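Local coordinates for LAO/AO transport system kinase (Escherichia coli, PDB 2P67), which belongs to the MeaB family of the P-loop NTPase clan, with a parallel beta sheet flanked by helices, at residues L79-G84 / N111-A116. Sequence-based numbering, arbitrary orientation.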
ATOM      1  N   LEU A  79      31.366  15.551   3.983  1.00 27.51           N
ATOM      2  CA  LEU A  79      30.983  16.750   3.213  1.00 27.46           C
ATOM      3  C   LEU A  79      30.156  17.730   4.041  1.00 26.95           C
ATOM      4  O   LEU A  79      30.406  18.939   4.021  1.00 26.71           O
ATOM      5  CB  LEU A  79      30.225  16.362   1.933  1.00 28.00           C
ATOM      6  CG  LEU A  79      29.731  17.462   0.985  1.00 29.62           C
ATOM      7  CD1 LEU A  79      29.569  16.870  -0.382  1.00 33.07           C
ATOM      8  CD2 LEU A  79      28.438  18.093   1.417  1.00 32.44           C
ATOM      9  N   LEU A  80      29.161  17.217   4.763  1.00 26.57           N
ATOM     10  CA  LEU A  80      28.282  18.059   5.579  1.00 27.39           C
ATOM     11  C   LEU A  80      29.079  18.762   6.670  1.00 27.52           C
ATOM     12  O   LEU A  80      28.850  19.937   6.942  1.00 27.36           O
ATOM     13  CB  LEU A  80      27.149  17.237   6.207  1.00 27.50           C
ATOM     14  CG  LEU A  80      26.155  16.625   5.214  1.00 28.17           C
ATOM     15  CD1 LEU A  80      25.182  15.618   5.887  1.00 29.14           C
ATOM     16  CD2 LEU A  80      25.398  17.722   4.529  1.00 29.24           C
ATOM     17  N   ILE A  81      30.024  18.040   7.260  1.00 28.41           N
ATOM     18  CA  ILE A  81      30.859  18.605   8.324  1.00 30.27           C
ATOM     19  C   ILE A  81      31.761  19.710   7.771  1.00 31.48           C
ATOM     20  O   ILE A  81      31.883  20.779   8.380  1.00 32.20           O
ATOM     21  CB  ILE A  81      31.652  17.521   9.069  1.00 30.97           C
ATOM     22  CG1 ILE A  81      30.699  16.701   9.950  1.00 30.14           C
ATOM     23  CG2 ILE A  81      32.768  18.140   9.938  1.00 30.37           C
ATOM     24  CD1 ILE A  81      31.189  15.333  10.240  1.00 33.97           C
ATOM     25  N   ARG A  82      32.354  19.467   6.608  1.00 32.87           N
ATOM     26  CA  ARG A  82      33.095  20.515   5.898  1.00 34.22           C
ATOM     27  C   ARG A  82      32.258  21.758   5.637  1.00 34.61           C
ATOM     28  O   ARG A  82      32.789  22.864   5.660  1.00 35.31           O
ATOM     29  CB  ARG A  82      33.684  19.991   4.593  1.00 34.22           C
ATOM     30  CG  ARG A  82      35.029  19.327   4.768  1.00 36.59           C
ATOM     31  CD  ARG A  82      35.601  18.893   3.437  1.00 38.91           C
ATOM     32  NE  ARG A  82      35.452  17.450   3.271  1.00 41.53           N
ATOM     33  CZ  ARG A  82      34.746  16.850   2.322  1.00 40.25           C
ATOM     34  NH1 ARG A  82      34.698  15.534   2.297  1.00 40.19           N
ATOM     35  NH2 ARG A  82      34.122  17.543   1.386  1.00 40.65           N
ATOM     36  N   GLU A  83      30.954  21.588   5.403  1.00 34.57           N
ATOM     37  CA  GLU A  83      30.036  22.721   5.225  1.00 35.18           C
ATOM     38  C   GLU A  83      29.749  23.432   6.550  1.00 34.30           C
ATOM     39  O   GLU A  83      28.970  24.383   6.591  1.00 35.12           O
ATOM     40  CB  GLU A  83      28.702  22.271   4.607  1.00 35.62           C
ATOM     41  CG  GLU A  83      28.775  21.759   3.155  1.00 39.80           C
ATOM     42  CD  GLU A  83      29.006  22.863   2.129  1.00 44.39           C
ATOM     43  OE1 GLU A  83      28.355  23.931   2.214  1.00 46.10           O
ATOM     44  OE2 GLU A  83      29.841  22.650   1.223  1.00 47.09           O
ATOM     45  N   GLY A  84      30.353  22.942   7.630  1.00 33.59           N
ATOM     46  CA  GLY A  84      30.141  23.487   8.973  1.00 32.24           C
ATOM     47  C   GLY A  84      28.860  23.013   9.654  1.00 31.75           C
ATOM     48  O   GLY A  84      28.348  23.693  10.548  1.00 31.34           O
ATOM     49  N   ASN A 111      35.831   4.814  11.189  1.00 46.77           N
ATOM     50  CA  ASN A 111      36.096   5.583   9.979  1.00 46.58           C
ATOM     51  C   ASN A 111      36.228   7.071  10.266  1.00 46.03           C
ATOM     52  O   ASN A 111      36.205   7.490  11.422  1.00 46.66           O
ATOM     53  CB  ASN A 111      35.007   5.324   8.932  1.00 46.83           C
ATOM     54  CG  ASN A 111      33.615   5.756   9.391  1.00 48.21           C
ATOM     55  OD1 ASN A 111      33.458   6.591  10.291  1.00 49.22           O
ATOM     56  ND2 ASN A 111      32.594   5.191   8.756  1.00 49.52           N
ATOM     57  N   ASP A 112      36.346   7.870   9.212  1.00 44.99           N
ATOM     58  CA  ASP A 112      36.538   9.312   9.358  1.00 44.19           C
ATOM     59  C   ASP A 112      35.371  10.041  10.006  1.00 42.57           C
ATOM     60  O   ASP A 112      35.578  10.991  10.762  1.00 41.95           O
ATOM     61  CB  ASP A 112      36.884   9.938   8.017  1.00 44.71           C
ATOM     62  CG  ASP A 112      38.322   9.701   7.643  1.00 46.80           C
ATOM     63  OD1 ASP A 112      39.199  10.341   8.268  1.00 49.56           O
ATOM     64  OD2 ASP A 112      38.573   8.861   6.749  1.00 49.07           O
ATOM     65  N   LEU A 113      34.153   9.589   9.715  1.00 41.20           N
ATOM     66  CA  LEU A 113      32.947  10.156  10.333  1.00 39.94           C
ATOM     67  C   LEU A 113      32.931   9.907  11.840  1.00 39.35           C
ATOM     68  O   LEU A 113      32.539  10.783  12.616  1.00 38.48           O
ATOM     69  CB  LEU A 113      31.677   9.600   9.670  1.00 39.51           C
ATOM     70  CG  LEU A 113      30.376  10.392   9.809  1.00 38.67           C
ATOM     71  CD1 LEU A 113      30.541  11.837   9.350  1.00 37.81           C
ATOM     72  CD2 LEU A 113      29.247   9.723   9.031  1.00 37.64           C
ATOM     73  N   ALA A 114      33.374   8.714  12.240  1.00 39.02           N
ATOM     74  CA  ALA A 114      33.508   8.341  13.655  1.00 38.81           C
ATOM     75  C   ALA A 114      34.457   9.262  14.426  1.00 38.78           C
ATOM     76  O   ALA A 114      34.300   9.468  15.637  1.00 39.07           O
ATOM     77  CB  ALA A 114      33.970   6.905  13.772  1.00 39.04           C
ATOM     78  N   ARG A 115      35.440   9.808  13.718  1.00 38.03           N
ATOM     79  CA  ARG A 115      36.476  10.637  14.319  1.00 37.62           C
ATOM     80  C   ARG A 115      36.107  12.105  14.325  1.00 36.87           C
ATOM     81  O   ARG A 115      36.805  12.912  14.929  1.00 36.69           O
ATOM     82  CB  ARG A 115      37.800  10.442  13.586  1.00 37.85           C
ATOM     83  CG  ARG A 115      38.346   9.022  13.699  1.00 40.01           C
ATOM     84  CD  ARG A 115      39.605   8.819  12.860  1.00 42.57           C
ATOM     85  NE  ARG A 115      40.742   9.579  13.376  1.00 44.46           N
ATOM     86  CZ  ARG A 115      42.017   9.252  13.175  1.00 46.50           C
ATOM     87  NH1 ARG A 115      42.330   8.158  12.479  1.00 46.91           N
ATOM     88  NH2 ARG A 115      42.982  10.015  13.681  1.00 45.23           N
ATOM     89  N   ALA A 116      35.018  12.460  13.645  1.00 35.84           N
ATOM     90  CA  ALA A 116      34.611  13.855  13.570  1.00 35.41           C
ATOM     91  C   ALA A 116      33.857  14.255  14.827  1.00 35.08           C
ATOM     92  O   ALA A 116      32.907  13.589  15.220  1.00 34.32           O
ATOM     93  CB  ALA A 116      33.763  14.095  12.331  1.00 35.89           C
TER
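Ile81 meets Leu113 and Ala116 through a single methyl, CD1, and this apolar touch joins two parts of a P-loop NTPase fold: the last turn of helix 69-82, which follows a Walker A-like loop, and the loop leading into strand 119-124, one of the two outer strands of the sheet in this chain. The contact is light: 98 Å² buried in all, and just two side-chain pairs within 4.5 Å. The closest CA atoms, those of Ile81 and Ala116, are 8.0 Å apart. The Ile81 CB points toward the loop; CG1 lies anti to the carbonyl carbon (chi1 -72°) and, with chi2 extended, CD1 becomes the leading atom. Leu113 arrives differently. Its CB is not aimed at the helix, but CG lies anti to the backbone N (chi1 -159°), which carries CD1 to the helix side, and the two side chains cross obliquely. Ile81 also touches Val87 and Leu113 touches Val89, both on strand 87-92, while Ala116 also touches Met78.

Asn111 OD1 accepts from Ala114 N at 2.9 Å, an Asx motif overlapping a type I turn from Leu113 to Ala116, whose Ala116 N bonds to Leu113 O. On the helix side, Gly84, with positive phi, closes a Schellman motif, its N bonding to Ile81 O (2.8 Å). Ile81 CD1 ends 3.5 Å from Ala116 CB and 3.7 Å from Leu113 CD1.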